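Local coordinates for protein 3-hydroxyisobutyrate dehydrogenase (Salmonella typhimurium, PDB 3G0O) that probably oxidises L-threonate to 2-oxo-tetronate, with NAD(+) preferred over NADP(+) as the hydride acceptor, as a member of the 3-hydroxyisobutyrate dehydrogenase-related family, at residues A114-A118 and L119-M123; S240-D243 and I244-D248. All coordinates share one frame; numbering follows the deposited sequence.

Interaction 1: residues A114-A118 and L119-M123; sequences AALTA and LNLNM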
loop_
_atom_site.group_PDB
_atom_site.type_symbol
_atom_site.label_atom_id
_atom_site.label_comp_id
_atom_site.label_asym_id
_atom_site.label_seq_id
_atom_site.Cartn_x
_atom_site.Cartn_y
_atom_site.Cartn_z
ATOM N N ALA A 114 -2.078 -23.359 26.247
ATOM C CA ALA A 114 -2.142 -23.976 27.565
ATOM C C ALA A 114 -2.634 -25.419 27.460
ATOM O O ALA A 114 -2.088 -26.320 28.101
ATOM C CB ALA A 114 -3.062 -23.171 28.477
ATOM N N ALA A 115 -3.664 -25.630 26.646
ATOM C CA ALA A 115 -4.235 -26.959 26.455
ATOM C C ALA A 115 -3.227 -27.923 25.834
ATOM O O ALA A 115 -3.184 -29.104 26.191
ATOM C CB ALA A 115 -5.479 -26.868 25.573
ATOM N N LEU A 116 -2.422 -27.420 24.904
ATOM C CA LEU A 116 -1.420 -28.243 24.237
ATOM C C LEU A 116 -0.227 -28.522 25.148
ATOM O O LEU A 116 0.345 -29.609 25.115
ATOM C CB LEU A 116 -0.943 -27.562 22.946
ATOM C CG LEU A 116 -1.959 -27.469 21.801
ATOM C CD1 LEU A 116 -1.367 -26.693 20.639
ATOM C CD2 LEU A 116 -2.358 -28.867 21.354
ATOM N N THR A 117 0.148 -27.539 25.960
ATOM C CA THR A 117 1.268 -27.706 26.879
ATOM C C THR A 117 0.962 -28.821 27.872
ATOM O O THR A 117 1.843 -29.605 28.234
ATOM C CB THR A 117 1.546 -26.408 27.664
ATOM O OG1 THR A 117 1.986 -25.388 26.760
ATOM C CG2 THR A 117 2.619 -26.639 28.716
ATOM N N ALA A 118 -0.292 -28.886 28.307
ATOM C CA ALA A 118 -0.722 -29.906 29.252
ATOM C C ALA A 118 -0.518 -31.302 28.671
ATOM O O ALA A 118 -0.376 -32.274 29.412
ATOM C CB ALA A 118 -2.183 -29.697 29.610
ATOM N N LEU A 119 -0.502 -31.397 27.345
ATOM C CA LEU A 119 -0.308 -32.674 26.670
ATOM C C LEU A 119 1.153 -32.848 26.292
ATOM O O LEU A 119 1.494 -33.691 25.460
ATOM C CB LEU A 119 -1.165 -32.738 25.406
ATOM C CG LEU A 119 -2.671 -32.546 25.581
ATOM C CD1 LEU A 119 -3.323 -32.534 24.210
ATOM C CD2 LEU A 119 -3.255 -33.662 26.444
ATOM N N ASN A 120 2.014 -32.044 26.904
ATOM C CA ASN A 120 3.441 -32.096 26.620
ATOM C C ASN A 120 3.746 -31.813 25.156
ATOM O O ASN A 120 4.655 -32.407 24.569
ATOM C CB ASN A 120 4.023 -33.455 27.008
ATOM C CG ASN A 120 4.782 -33.406 28.316
ATOM O OD1 ASN A 120 5.370 -34.397 28.736
ATOM N ND2 ASN A 120 4.764 -32.251 28.973
ATOM N N LEU A 121 2.971 -30.903 24.573
ATOM C CA LEU A 121 3.149 -30.503 23.182
ATOM C C LEU A 121 3.572 -29.033 23.150
ATOM O O LEU A 121 3.216 -28.255 24.037
ATOM C CB LEU A 121 1.836 -30.682 22.409
ATOM C CG LEU A 121 1.238 -32.094 22.437
ATOM C CD1 LEU A 121 -0.115 -32.103 21.749
ATOM C CD2 LEU A 121 2.198 -33.066 21.763
ATOM N N ASN A 122 4.342 -28.659 22.134
ATOM C CA ASN A 122 4.800 -27.281 21.995
ATOM C C ASN A 122 3.934 -26.567 20.963
ATOM O O ASN A 122 3.632 -27.126 19.907
ATOM C CB ASN A 122 6.255 -27.244 21.524
ATOM C CG ASN A 122 7.183 -28.000 22.439
ATOM O OD1 ASN A 122 7.701 -29.060 22.080
ATOM N ND2 ASN A 122 7.397 -27.466 23.636
HETATM N N MSE A 123 3.518 -25.344 21.264
HETATM C CA MSE A 123 2.715 -24.607 20.302
HETATM C C MSE A 123 3.375 -23.292 19.944
HETATM O O MSE A 123 3.948 -22.622 20.803
HETATM C CB MSE A 123 1.316 -24.318 20.836
HETATM C CG MSE A 123 0.379 -23.872 19.725
HETATM SE SE MSE A 123 -0.995 -22.651 20.266
HETATM C CE MSE A 123 0.063 -21.048 20.261
HETATM O O HOH W 1 4.340 -29.480 29.628
#
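L116, T117, N120 and L121 form a Schellman motif, a local helix C-cap set between helix 106-117 and strand 122-129 of a beta-alpha-beta unit. Here the helix stops, the chain reverses through a type I beta turn from T117 to N120, and the strand begins. Two backbone bonds define the motif: L121 N donates to L116 O over 3.0 Å, and N120 N donates to T117 O over 2.8 Å. N120 is the C-prime residue, and its positive phi of 60° swings the chain out of the helical path. L116 O carries a second bond, from L119 N, which arrives from the face of the carbonyl plane opposite to L121 N. A water adds to the polar side of the turn, donating to T117 O at 2.9 Å and accepting a weak bond from N120 ND2.

L121 CB covers the doubly bonded L116 O at 3.3 Å, and beyond it the apolar pair L121 CD1 and L116 CD2 meets at 4.0 Å. The other branch of L116, CD1, reaches M123 of the strand: it meets M123 CG at 3.4 Å, tighter than a usual carbon contact, with the two side chains crossing at about a right angle. M123, a selenomethionine, sets its CG anti to the backbone N (chi1 -166°), and the chain then bends twice, so that SE also passes near L116 CD1. L119 rests its CG against A115 O.

Around the turn, L116 also packs on V98 and M123 on V100, both in strand 97-100, while M123 reaches back to I112 and A113 of helix 106-117. The contact thus lies inside the beta-alpha-beta unit of strand 97-100, helix 106-117 and strand 122-129.

Interaction 2: residues S240-D243 and I244-D248; sequences SAVD and IFVKD
I244 folds back over A241 at the start of helix 242-258, and its side chain can be followed outward atom by atom. CB sits 3.2 Å from A241 O, the same carbonyl oxygen that accepts the hydrogen bond of I244 N. With CG1 anti to its own carbonyl carbon (chi1 -67°), the longer branch turns back toward the preceding residues: CG1 lies 3.4 Å from A241 O, 4.3 Å from A241 CB and 4.0 Å from S240 OG. At the tip, I244 CD1 comes 4.3 Å from K247 CE. The side chain as a whole also packs on V73.

The backbone shows a helix being set up. I244 N bonds to A241 O at 2.9 Å from above the carbonyl plane, an i to i-3 link, and the regular i to i-4 pattern follows: V246 N meets V242 O in the carbonyl plane and K247 N donates to D243 O. F245 N adds only a weak bond to V242 O. D243 and V246 lie alongside each other and point the same way, D243 OD1 passing 4.0 Å from V246 CG2.

K247 bends at chi3 and chi4 into a salt bridge, NZ 2.8 Å from D248 OD1, on its syn side but 35° out of the carboxylate plane. Apolar carbon thus covers the first carbonyl of the turn, while D243 OD1 is paired with S277 OG, and both oxygens of the buried D248 have partners, OD1 in K247 NZ and OD2 in Q183 NE2.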
loop_
_atom_site.group_PDB
_atom_site.type_symbol
_atom_site.label_atom_id
_atom_site.label_comp_id
_atom_site.label_asym_id
_atom_site.label_seq_id
_atom_site.Cartn_x
_atom_site.Cartn_y
_atom_site.Cartn_z
ATOM N N SER A 240 -10.185 -14.883 -1.542
ATOM C CA SER A 240 -10.326 -14.629 -0.113
ATOM C C SER A 240 -11.636 -13.836 -0.043
ATOM O O SER A 240 -11.747 -12.766 -0.637
ATOM C CB SER A 240 -9.158 -13.793 0.404
ATOM O OG SER A 240 -9.162 -13.774 1.821
ATOM N N ALA A 241 -12.620 -14.371 0.677
ATOM C CA ALA A 241 -13.948 -13.762 0.759
ATOM C C ALA A 241 -14.148 -12.491 1.578
ATOM O O ALA A 241 -13.396 -12.190 2.507
ATOM C CB ALA A 241 -14.951 -14.808 1.222
ATOM N N VAL A 242 -15.191 -11.756 1.206
ATOM C CA VAL A 242 -15.580 -10.534 1.893
ATOM C C VAL A 242 -15.756 -10.838 3.376
ATOM O O VAL A 242 -15.265 -10.100 4.237
ATOM C CB VAL A 242 -16.918 -9.987 1.325
ATOM C CG1 VAL A 242 -17.586 -9.039 2.326
ATOM C CG2 VAL A 242 -16.661 -9.272 0.012
ATOM N N ASP A 243 -16.449 -11.933 3.673
ATOM C CA ASP A 243 -16.695 -12.323 5.058
ATOM C C ASP A 243 -15.429 -12.548 5.883
ATOM O O ASP A 243 -15.481 -12.517 7.113
ATOM C CB ASP A 243 -17.589 -13.569 5.115
ATOM C CG ASP A 243 -19.043 -13.252 4.810
ATOM O OD1 ASP A 243 -19.431 -12.069 4.946
ATOM O OD2 ASP A 243 -19.800 -14.180 4.450
ATOM N N ILE A 244 -14.293 -12.758 5.220
ATOM C CA ILE A 244 -13.044 -12.953 5.949
ATOM C C ILE A 244 -12.672 -11.653 6.649
ATOM O O ILE A 244 -12.249 -11.663 7.805
ATOM C CB ILE A 244 -11.869 -13.344 5.021
ATOM C CG1 ILE A 244 -12.104 -14.734 4.423
ATOM C CG2 ILE A 244 -10.554 -13.342 5.815
ATOM C CD1 ILE A 244 -12.101 -15.853 5.441
ATOM N N PHE A 245 -12.819 -10.533 5.948
ATOM C CA PHE A 245 -12.484 -9.261 6.560
ATOM C C PHE A 245 -13.552 -8.735 7.500
ATOM O O PHE A 245 -13.263 -7.910 8.366
ATOM C CB PHE A 245 -12.091 -8.234 5.501
ATOM C CG PHE A 245 -10.661 -8.363 5.086
ATOM C CD1 PHE A 245 -10.311 -9.086 3.951
ATOM C CD2 PHE A 245 -9.653 -7.862 5.901
ATOM C CE1 PHE A 245 -8.972 -9.314 3.637
ATOM C CE2 PHE A 245 -8.314 -8.085 5.600
ATOM C CZ PHE A 245 -7.973 -8.814 4.462
ATOM N N VAL A 246 -14.784 -9.207 7.338
ATOM C CA VAL A 246 -15.846 -8.818 8.260
ATOM C C VAL A 246 -15.380 -9.401 9.598
ATOM O O VAL A 246 -15.446 -8.754 10.645
ATOM C CB VAL A 246 -17.208 -9.454 7.877
ATOM C CG1 VAL A 246 -18.194 -9.302 9.022
ATOM C CG2 VAL A 246 -17.755 -8.796 6.628
ATOM N N LYS A 247 -14.877 -10.629 9.538
ATOM C CA LYS A 247 -14.381 -11.313 10.720
ATOM C C LYS A 247 -13.102 -10.669 11.250
ATOM O O LYS A 247 -13.025 -10.314 12.422
ATOM C CB LYS A 247 -14.116 -12.789 10.397
ATOM C CG LYS A 247 -13.287 -13.531 11.436
ATOM C CD LYS A 247 -13.139 -15.005 11.072
ATOM C CE LYS A 247 -12.496 -15.193 9.697
ATOM N NZ LYS A 247 -11.062 -14.781 9.668
ATOM N N ASP A 248 -12.107 -10.506 10.383
ATOM C CA ASP A 248 -10.832 -9.935 10.798
ATOM C C ASP A 248 -10.913 -8.509 11.324
ATOM O O ASP A 248 -10.312 -8.197 12.345
ATOM C CB ASP A 248 -9.811 -10.013 9.655
ATOM C CG ASP A 248 -9.286 -11.427 9.441
ATOM O OD1 ASP A 248 -9.772 -12.358 10.125
ATOM O OD2 ASP A 248 -8.388 -11.602 8.591
#

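Interaction 1 closes before interaction 2 opens along the chain. Interaction 1 belongs to the N-terminal NAD-binding region with its mixed sheet, interaction 2 to the helical C-terminal region. Their centres are 30 Å apart and their nearest atoms about 17 Å, so they do not touch. One ends helix 106-117 ahead of strand 122-129, and the other begins helix 242-258. The predicted active-site K179 gives a common reference: measured side chain to side chain, F245 is about 8 Å from it and M123 about 12 Å. The side chain of S240 is about 4 Å from a bound L(+)-tartaric acid, which places interaction 2 beside that ligand.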